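Local atomic coordinates of leucine aminopeptidase (Fimbriiglobus ruber, PDB entry 7D1B), a protein that probably acts as a zinc-dependent glutaminyl cyclase of the M28 peptidase family, closing amino-terminal glutamine residues into pyroglutamate. Residues 134-140 with 308-312; 154-159 with 232-237; 66-70 with 185-189. All blocks are in the same frame, centred on the assembly; numbering follows the deposited sequence.

Interaction 1: 134-140 with 308-312; sequences RPAAHQE and WHLLS. With ZN (zinc ion), chain B.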
loop_
_atom_site.group_PDB
_atom_site.type_symbol
_atom_site.label_atom_id
_atom_site.label_comp_id
_atom_site.label_asym_id
_atom_site.label_seq_id
_atom_site.Cartn_x
_atom_site.Cartn_y
_atom_site.Cartn_z
ATOM N N ARG A 134 -10.362 -4.860 -7.231
ATOM C CA ARG A 134 -10.759 -6.186 -7.671
ATOM C C ARG A 134 -12.027 -6.088 -8.521
ATOM O O ARG A 134 -12.925 -5.302 -8.205
ATOM C CB ARG A 134 -11.047 -7.040 -6.445
ATOM C CG ARG A 134 -11.065 -8.524 -6.714
ATOM C CD ARG A 134 -11.333 -9.289 -5.419
ATOM N NE ARG A 134 -11.408 -10.718 -5.662
ATOM C CZ ARG A 134 -10.418 -11.590 -5.505
ATOM N NH1 ARG A 134 -10.628 -12.869 -5.817
ATOM N NH2 ARG A 134 -9.222 -11.201 -5.078
ATOM N N PRO A 135 -12.147 -6.875 -9.592
ATOM C CA PRO A 135 -13.319 -6.715 -10.466
ATOM C C PRO A 135 -14.640 -6.992 -9.780
ATOM O O PRO A 135 -15.657 -6.419 -10.188
ATOM C CB PRO A 135 -13.037 -7.681 -11.626
ATOM C CG PRO A 135 -11.516 -7.697 -11.697
ATOM C CD PRO A 135 -11.092 -7.683 -10.235
ATOM N N ALA A 136 -14.664 -7.849 -8.764
ATOM C CA ALA A 136 -15.909 -8.197 -8.101
ATOM C C ALA A 136 -15.644 -8.427 -6.624
ATOM O O ALA A 136 -14.533 -8.801 -6.225
ATOM C CB ALA A 136 -16.544 -9.464 -8.700
ATOM N N ALA A 137 -16.694 -8.224 -5.825
ATOM C CA ALA A 137 -16.660 -8.488 -4.385
ATOM C C ALA A 137 -16.883 -9.988 -4.191
ATOM O O ALA A 137 -17.975 -10.457 -3.866
ATOM C CB ALA A 137 -17.727 -7.663 -3.679
ATOM N N HIS A 138 -15.817 -10.759 -4.407
ATOM C CA HIS A 138 -15.958 -12.210 -4.511
ATOM C C HIS A 138 -16.285 -12.907 -3.194
ATOM O O HIS A 138 -16.589 -14.107 -3.226
ATOM C CB HIS A 138 -14.709 -12.843 -5.114
ATOM C CG HIS A 138 -14.583 -12.648 -6.588
ATOM N ND1 HIS A 138 -13.475 -12.062 -7.161
ATOM C CD2 HIS A 138 -15.410 -12.985 -7.606
ATOM C CE1 HIS A 138 -13.622 -12.057 -8.477
ATOM N NE2 HIS A 138 -14.792 -12.600 -8.772
ATOM N N GLN A 139 -16.229 -12.218 -2.045
ATOM C CA GLN A 139 -16.694 -12.852 -0.816
ATOM C C GLN A 139 -18.205 -12.784 -0.653
ATOM O O GLN A 139 -18.744 -13.437 0.250
ATOM C CB GLN A 139 -15.981 -12.289 0.417
ATOM C CG GLN A 139 -14.531 -12.720 0.495
ATOM C CD GLN A 139 -14.367 -14.199 0.748
ATOM O OE1 GLN A 139 -14.936 -14.738 1.685
ATOM N NE2 GLN A 139 -13.578 -14.863 -0.091
ATOM N N GLU A 140 -18.902 -12.042 -1.514
ATOM C CA GLU A 140 -20.359 -12.071 -1.491
ATOM C C GLU A 140 -20.836 -13.469 -1.867
ATOM O O GLU A 140 -20.390 -14.036 -2.870
ATOM C CB GLU A 140 -20.905 -11.057 -2.498
ATOM C CG GLU A 140 -20.624 -9.599 -2.158
ATOM C CD GLU A 140 -21.484 -9.049 -1.036
ATOM O OE1 GLU A 140 -22.469 -9.705 -0.641
ATOM O OE2 GLU A 140 -21.159 -7.946 -0.552
ATOM N N TRP A 308 -13.900 -7.402 3.973
ATOM C CA TRP A 308 -12.978 -7.828 2.925
ATOM C C TRP A 308 -13.720 -8.461 1.751
ATOM O O TRP A 308 -14.446 -9.450 1.917
ATOM C CB TRP A 308 -12.030 -8.839 3.543
ATOM C CG TRP A 308 -11.000 -9.383 2.597
ATOM C CD1 TRP A 308 -10.033 -8.685 1.930
ATOM C CD2 TRP A 308 -10.823 -10.760 2.243
ATOM N NE1 TRP A 308 -9.262 -9.551 1.191
ATOM C CE2 TRP A 308 -9.719 -10.829 1.370
ATOM C CE3 TRP A 308 -11.484 -11.944 2.594
ATOM C CZ2 TRP A 308 -9.272 -12.039 0.821
ATOM C CZ3 TRP A 308 -11.044 -13.141 2.047
ATOM C CH2 TRP A 308 -9.944 -13.177 1.181
ATOM N N HIS A 309 -13.537 -7.872 0.570
ATOM C CA HIS A 309 -14.136 -8.372 -0.667
ATOM C C HIS A 309 -15.659 -8.476 -0.583
ATOM O O HIS A 309 -16.272 -9.323 -1.248
ATOM C CB HIS A 309 -13.455 -9.665 -1.125
ATOM C CG HIS A 309 -12.017 -9.445 -1.484
ATOM N ND1 HIS A 309 -11.143 -10.465 -1.797
ATOM C CD2 HIS A 309 -11.306 -8.291 -1.594
ATOM C CE1 HIS A 309 -9.946 -9.942 -2.041
ATOM N NE2 HIS A 309 -10.025 -8.627 -1.956
ATOM N N LEU A 310 -16.276 -7.584 0.200
ATOM C CA LEU A 310 -17.721 -7.399 0.241
ATOM C C LEU A 310 -18.072 -6.022 -0.299
ATOM O O LEU A 310 -17.271 -5.083 -0.226
ATOM C CB LEU A 310 -18.286 -7.537 1.665
ATOM C CG LEU A 310 -18.070 -8.903 2.310
ATOM C CD1 LEU A 310 -18.611 -8.912 3.746
ATOM C CD2 LEU A 310 -18.740 -10.010 1.496
ATOM N N LEU A 311 -19.305 -5.895 -0.804
ATOM C CA LEU A 311 -19.758 -4.603 -1.311
ATOM C C LEU A 311 -19.790 -3.538 -0.228
ATOM O O LEU A 311 -19.792 -2.341 -0.550
ATOM C CB LEU A 311 -21.137 -4.733 -1.952
ATOM C CG LEU A 311 -21.135 -5.586 -3.220
ATOM C CD1 LEU A 311 -22.557 -5.893 -3.650
ATOM C CD2 LEU A 311 -20.377 -4.878 -4.338
ATOM N N SER A 312 -19.811 -3.944 1.041
ATOM C CA SER A 312 -19.783 -3.027 2.168
ATOM C C SER A 312 -18.383 -2.481 2.480
ATOM O O SER A 312 -18.239 -1.749 3.461
ATOM C CB SER A 312 -20.400 -3.721 3.386
ATOM O OG SER A 312 -19.789 -4.992 3.582
HETATM ZN ZN ZN B . -8.506 -7.280 -2.005
HETATM O O HOH W 1 -22.166 -6.313 1.344
HETATM O O HOH W 2 -7.209 -8.083 -0.552
#
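Q139 folds over the backbone of W308 and H309, and its side chain can be traced atom by atom. Q139 CB starts beside the carbonyls, 3.6 Å from W308 O and slightly nearer to H309 O. Q139 CG rests against the H309 CB methylene at 3.6 Å. There the chain bends (chi2 -68°), which swings the amide onto the indole: Q139 CD lies 3.7 Å from W308 CZ3, and NE2 approaches the same carbon. Amide and indole planes differ by only 23°. The backbone adds the polar counterpart, Q139 N donating to H309 O at 3.0 Å.

On the far side of H309, R134 supplies a different kind of cover. Its extended chain carries R134 CD over the centre of the H309 ring, a CH-pi contact 3.7 Å from the centroid, while NH2 leans toward CE1. W308 NE1 lies over the opposite face, so the ring is sandwiched between arginine and indole as H309 NE2 binds the zinc ion at 2.0 Å. R134 is itself steered by H138, whose ND1 accepts a bond from NE in the imidazole plane and a longer one from NH1, and NH2 forms a salt bridge with the zinc ligand E188. W308 NE1 donates to the water on the metal.

Farther along, E140 bends back so that OE2 receives L311 N through its anti lone pair, at 2.8 Å and nearly straight (167°). L310 CD2 packs against the backbone between Q139 and E140, and L311 CD2 meets the A137 methyl. Covered on both faces and bound to zinc through NE2, the H309 ring is probably restricted in rotation, while the Q139 bond steadies its backbone; R134, touching one ligand's face and another's carboxylate, is likely to act as a second-shell organiser.

Interaction 2: 154-159 with 232-237; sequences NDGTAG and LDLFAH. With ZN (zinc ion), chain B.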
loop_
_atom_site.group_PDB
_atom_site.type_symbol
_atom_site.label_atom_id
_atom_site.label_comp_id
_atom_site.label_asym_id
_atom_site.label_seq_id
_atom_site.Cartn_x
_atom_site.Cartn_y
_atom_site.Cartn_z
ATOM N N ASN A 154 -11.098 0.020 1.787
ATOM C CA ASN A 154 -10.009 -0.311 2.700
ATOM C C ASN A 154 -8.952 -1.196 2.049
ATOM O O ASN A 154 -8.094 -1.733 2.743
ATOM C CB ASN A 154 -10.582 -1.007 3.936
ATOM C CG ASN A 154 -9.611 -1.047 5.113
ATOM O OD1 ASN A 154 -8.806 -0.125 5.324
ATOM N ND2 ASN A 154 -9.698 -2.112 5.904
ATOM N N ASP A 155 -9.005 -1.371 0.736
ATOM C CA ASP A 155 -8.243 -2.414 0.061
ATOM C C ASP A 155 -7.576 -1.745 -1.134
ATOM O O ASP A 155 -8.183 -1.574 -2.199
ATOM C CB ASP A 155 -9.230 -3.516 -0.290
ATOM C CG ASP A 155 -8.587 -4.735 -0.911
ATOM O OD1 ASP A 155 -7.397 -4.704 -1.291
ATOM O OD2 ASP A 155 -9.316 -5.768 -1.052
ATOM N N GLY A 156 -6.334 -1.313 -0.938
ATOM C CA GLY A 156 -5.626 -0.479 -1.897
ATOM C C GLY A 156 -5.985 0.987 -1.775
ATOM O O GLY A 156 -5.111 1.830 -1.555
ATOM N N THR A 157 -7.281 1.299 -1.869
ATOM C CA THR A 157 -7.719 2.688 -1.938
ATOM C C THR A 157 -7.208 3.463 -0.735
ATOM O O THR A 157 -6.696 4.578 -0.874
ATOM C CB THR A 157 -9.245 2.758 -2.002
ATOM O OG1 THR A 157 -9.721 1.829 -2.981
ATOM C CG2 THR A 157 -9.677 4.153 -2.385
ATOM N N ALA A 158 -7.373 2.904 0.469
ATOM C CA ALA A 158 -6.988 3.649 1.664
ATOM C C ALA A 158 -5.490 3.899 1.720
ATOM O O ALA A 158 -5.067 4.923 2.268
ATOM C CB ALA A 158 -7.464 2.932 2.924
ATOM N N GLY A 159 -4.671 2.992 1.177
ATOM C CA GLY A 159 -3.242 3.243 1.121
ATOM C C GLY A 159 -2.918 4.400 0.197
ATOM O O GLY A 159 -2.107 5.269 0.528
ATOM N N LEU A 232 0.950 -1.143 2.786
ATOM C CA LEU A 232 -0.283 -0.842 3.511
ATOM C C LEU A 232 -1.417 -1.616 2.855
ATOM O O LEU A 232 -1.662 -1.430 1.664
ATOM C CB LEU A 232 -0.578 0.644 3.363
ATOM C CG LEU A 232 0.486 1.581 3.938
ATOM C CD1 LEU A 232 0.175 3.018 3.511
ATOM C CD2 LEU A 232 0.583 1.433 5.458
ATOM N N ASP A 233 -2.128 -2.450 3.616
ATOM C CA ASP A 233 -3.247 -3.188 3.031
ATOM C C ASP A 233 -4.259 -3.519 4.131
ATOM O O ASP A 233 -3.866 -4.068 5.163
ATOM C CB ASP A 233 -2.715 -4.498 2.433
ATOM C CG ASP A 233 -3.663 -5.112 1.399
ATOM O OD1 ASP A 233 -4.725 -4.508 1.083
ATOM O OD2 ASP A 233 -3.363 -6.221 0.867
ATOM N N LEU A 234 -5.537 -3.203 3.938
ATOM C CA LEU A 234 -6.575 -3.562 4.906
ATOM C C LEU A 234 -6.213 -3.071 6.307
ATOM O O LEU A 234 -6.230 -3.833 7.280
ATOM C CB LEU A 234 -6.875 -5.062 4.916
ATOM C CG LEU A 234 -7.059 -5.756 3.581
ATOM C CD1 LEU A 234 -7.256 -7.244 3.823
ATOM C CD2 LEU A 234 -8.218 -5.199 2.818
ATOM N N PHE A 235 -5.912 -1.770 6.413
ATOM C CA PHE A 235 -5.278 -1.234 7.611
ATOM C C PHE A 235 -6.025 -0.071 8.231
ATOM O O PHE A 235 -5.611 0.383 9.297
ATOM C CB PHE A 235 -3.851 -0.739 7.288
ATOM C CG PHE A 235 -3.840 0.503 6.458
ATOM C CD1 PHE A 235 -3.912 0.433 5.078
ATOM C CD2 PHE A 235 -3.788 1.761 7.052
ATOM C CE1 PHE A 235 -3.984 1.582 4.302
ATOM C CE2 PHE A 235 -3.850 2.918 6.281
ATOM C CZ PHE A 235 -3.934 2.823 4.902
ATOM N N ALA A 236 -7.069 0.455 7.586
ATOM C CA ALA A 236 -7.577 1.776 7.916
ATOM C C ALA A 236 -8.924 1.752 8.617
ATOM O O ALA A 236 -9.483 2.821 8.881
ATOM C CB ALA A 236 -7.647 2.640 6.655
ATOM N N HIS A 237 -9.454 0.571 8.915
ATOM C CA HIS A 237 -10.749 0.465 9.575
ATOM C C HIS A 237 -10.648 0.768 11.069
ATOM O O HIS A 237 -9.582 0.688 11.697
ATOM C CB HIS A 237 -11.358 -0.920 9.333
ATOM C CG HIS A 237 -10.423 -2.049 9.601
ATOM N ND1 HIS A 237 -9.327 -2.309 8.803
ATOM C CD2 HIS A 237 -10.436 -3.009 10.559
ATOM C CE1 HIS A 237 -8.710 -3.387 9.258
ATOM N NE2 HIS A 237 -9.361 -3.830 10.322
HETATM ZN ZN ZN B . -8.506 -7.280 -2.005
HETATM O O HOH W 3 -3.970 -0.008 0.901
HETATM O O HOH W 2 -7.209 -8.083 -0.552
#
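N154 reaches H237 and A236 because its CG stands anti to the backbone N (chi1 -164°), throwing the amide across to the 232-237 loop, while H237 presents ND1 to that amide. The amide then serves two partners. N154 OD1 takes A236 N at 2.9 Å, in the carbonyl plane and on a lone pair; N154 ND2 donates to H237 ND1 at 2.9 Å, though from well above the imidazole plane. H237 NE2 is held in turn by D302, which leaves both ring nitrogens engaged.

The neighbouring D155 also has its CG anti to the backbone N (chi1 -176°), and this sends OD2 to the zinc ion, 2.0 Å away. Its other oxygen, OD1, is bonded by H130 NE2 and comes within 3.6 Å of D233 OD1, two acidic groups side by side near the metal. L234 CD2 packs on D155 CB at 3.7 Å.

Beyond the site, apolar contact is made by the methyls A158 CB and A236 CB, which touch at 3.7 Å, and by A158 CB with F235 CE1. The edge of the F235 ring also abuts the helix backbone at A158 O and G159 N, where G159, with no side chain, lets it come close. Thus the opening turns of helix 153-167 settle against the loop leaving strand 225-232, with L232, F235 and A236 also packing on helix 320-336.

Interaction 3: 66-70 with 185-189; sequences PRISG and DGEEY. With ZN (zinc ion), chain B.
S69 and D185 supply the direct polar link: S69 OG donates to D185 OD1 at 2.7 Å, approaching from above the carboxylate plane. D185 OD1 thus accepts from both the serine hydroxyl and the next backbone N-H, that of G186, the latter weakly. D185 OD2 is bonded by T111 N of strand 108-117, fixing the carboxylate's rotation. Replacing D185 with an alanine would probably leave the S69 hydroxyl without its acceptor and free to turn.

Two waters extend the polar contact. One donates to D185 OD2 at 2.6 Å and accepts from G70 N; another donates to S69 O at 2.7 Å and sits 2.8 Å from Y189 OH, joining the tyrosine hydroxyl to the loop backbone.

The apolar contacts belong to Y189. With CG anti to the backbone N (chi1 179°), its ring extends toward 66-70, where I68 CG2 meets it at the edge, 3.6 Å from Y189 CE1. S69 CB lies against Y189 CD1 at 3.8 Å.

Metal binding comes from E188, whose CB is directed away from 66-70; its chain, extended beyond CG, carries OE2 to the zinc ion. Segment 185-189 is thus held to 66-70 at D185 and Y189 while E188, one of the three residues between them, delivers a carboxylate ligand, an arrangement consistent with the M28 zinc site, in which ligands come from loops after sheet strands and from the start of a helix.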
loop_
_atom_site.group_PDB
_atom_site.type_symbol
_atom_site.label_atom_id
_atom_site.label_comp_id
_atom_site.label_asym_id
_atom_site.label_seq_id
_atom_site.Cartn_x
_atom_site.Cartn_y
_atom_site.Cartn_z
ATOM N N PRO A 66 -15.201 2.048 -9.823
ATOM C CA PRO A 66 -14.146 1.029 -9.840
ATOM C C PRO A 66 -12.927 1.482 -10.636
ATOM O O PRO A 66 -13.033 2.209 -11.636
ATOM C CB PRO A 66 -14.835 -0.176 -10.495
ATOM C CG PRO A 66 -16.288 -0.013 -10.084
ATOM C CD PRO A 66 -16.526 1.490 -10.153
ATOM N N ARG A 67 -11.764 1.044 -10.169
ATOM C CA ARG A 67 -10.483 1.328 -10.801
ATOM C C ARG A 67 -9.804 0.008 -11.144
ATOM O O ARG A 67 -8.678 -0.282 -10.717
ATOM C CB ARG A 67 -9.628 2.194 -9.867
ATOM C CG ARG A 67 -10.182 3.609 -9.674
ATOM C CD ARG A 67 -10.229 3.959 -8.187
ATOM N NE ARG A 67 -11.411 3.365 -7.586
ATOM C CZ ARG A 67 -11.518 2.931 -6.329
ATOM N NH1 ARG A 67 -10.477 2.906 -5.524
ATOM N NH2 ARG A 67 -12.704 2.490 -5.894
ATOM N N ILE A 68 -10.512 -0.823 -11.903
ATOM C CA ILE A 68 -9.981 -2.114 -12.325
ATOM C C ILE A 68 -8.837 -1.879 -13.312
ATOM O O ILE A 68 -8.860 -0.923 -14.102
ATOM C CB ILE A 68 -11.128 -2.917 -12.969
ATOM C CG1 ILE A 68 -12.242 -3.186 -11.939
ATOM C CG2 ILE A 68 -10.601 -4.196 -13.593
ATOM C CD1 ILE A 68 -13.568 -3.610 -12.571
ATOM N N SER A 69 -7.808 -2.724 -13.260
ATOM C CA SER A 69 -6.699 -2.576 -14.207
ATOM C C SER A 69 -7.221 -2.463 -15.635
ATOM O O SER A 69 -8.138 -3.185 -16.039
ATOM C CB SER A 69 -5.773 -3.783 -14.142
ATOM O OG SER A 69 -5.177 -3.877 -12.876
ATOM N N GLY A 70 -6.620 -1.556 -16.403
ATOM C CA GLY A 70 -6.892 -1.461 -17.823
ATOM C C GLY A 70 -8.170 -0.746 -18.181
ATOM O O GLY A 70 -8.634 -0.890 -19.314
ATOM N N ASP A 185 -0.078 -1.563 -9.671
ATOM C CA ASP A 185 -1.228 -2.017 -10.429
ATOM C C ASP A 185 -1.338 -3.543 -10.338
ATOM O O ASP A 185 -0.404 -4.244 -9.929
ATOM C CB ASP A 185 -1.058 -1.591 -11.888
ATOM C CG ASP A 185 -2.382 -1.412 -12.642
ATOM O OD1 ASP A 185 -3.460 -1.878 -12.185
ATOM O OD2 ASP A 185 -2.329 -0.772 -13.722
ATOM N N GLY A 186 -2.497 -4.054 -10.730
ATOM C CA GLY A 186 -2.636 -5.470 -11.010
ATOM C C GLY A 186 -2.356 -6.380 -9.838
ATOM O O GLY A 186 -1.923 -7.524 -10.034
ATOM N N GLU A 187 -2.618 -5.923 -8.607
ATOM C CA GLU A 187 -2.500 -6.853 -7.491
ATOM C C GLU A 187 -3.567 -7.933 -7.569
ATOM O O GLU A 187 -3.293 -9.098 -7.274
ATOM C CB GLU A 187 -2.586 -6.146 -6.144
ATOM C CG GLU A 187 -2.277 -7.092 -4.983
ATOM C CD GLU A 187 -3.431 -7.332 -4.097
ATOM O OE1 GLU A 187 -4.327 -6.472 -3.999
ATOM O OE2 GLU A 187 -3.436 -8.414 -3.486
ATOM N N GLU A 188 -4.794 -7.563 -7.927
ATOM C CA GLU A 188 -5.894 -8.516 -7.893
ATOM C C GLU A 188 -6.890 -8.222 -9.014
ATOM O O GLU A 188 -8.092 -8.009 -8.799
ATOM C CB GLU A 188 -6.511 -8.635 -6.500
ATOM C CG GLU A 188 -7.052 -7.367 -5.901
ATOM C CD GLU A 188 -7.624 -7.639 -4.517
ATOM O OE1 GLU A 188 -7.809 -8.845 -4.158
ATOM O OE2 GLU A 188 -7.873 -6.672 -3.747
ATOM N N TYR A 189 -6.377 -8.294 -10.243
ATOM C CA TYR A 189 -7.182 -8.208 -11.456
ATOM C C TYR A 189 -7.821 -9.574 -11.704
ATOM O O TYR A 189 -7.518 -10.283 -12.668
ATOM C CB TYR A 189 -6.283 -7.750 -12.599
ATOM C CG TYR A 189 -6.958 -7.621 -13.941
ATOM C CD1 TYR A 189 -8.048 -6.785 -14.118
ATOM C CD2 TYR A 189 -6.488 -8.330 -15.040
ATOM C CE1 TYR A 189 -8.671 -6.668 -15.359
ATOM C CE2 TYR A 189 -7.093 -8.212 -16.285
ATOM C CZ TYR A 189 -8.187 -7.368 -16.438
ATOM O OH TYR A 189 -8.814 -7.209 -17.656
HETATM ZN ZN ZN B . -8.506 -7.280 -2.005
HETATM O O HOH W 4 -9.278 -4.497 -18.170
HETATM O O HOH W 5 -4.080 -0.521 -15.679
HETATM O O HOH W 2 -7.209 -8.083 -0.552
#

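Overall arrangement
The three contacts surround one zinc ion, centres about 14 to 15 Å apart, each contributing one protein ligand and sharing the metal-bound water. Along the chain the segments run 66-70, 134-140, 154-159, 185-189, 232-237, 308-312: interaction 2 nests within the loop closed by interaction 1, whereas interaction 3 crosses both. Loops following strands 123-130, 178-184, 225-232 and 297-300 of the mixed sheet supply four segments, helix 153-167 another, and the loop between helices 51-63 and 72-87 the last. Interactions 1 and 3 meet through a salt bridge, 1 and 2 through W308 packing on L234, 2 and 3 probably through an R67-T157 hydrogen bond. Interlocked loops and a helix start thus gather ligands distant in sequence.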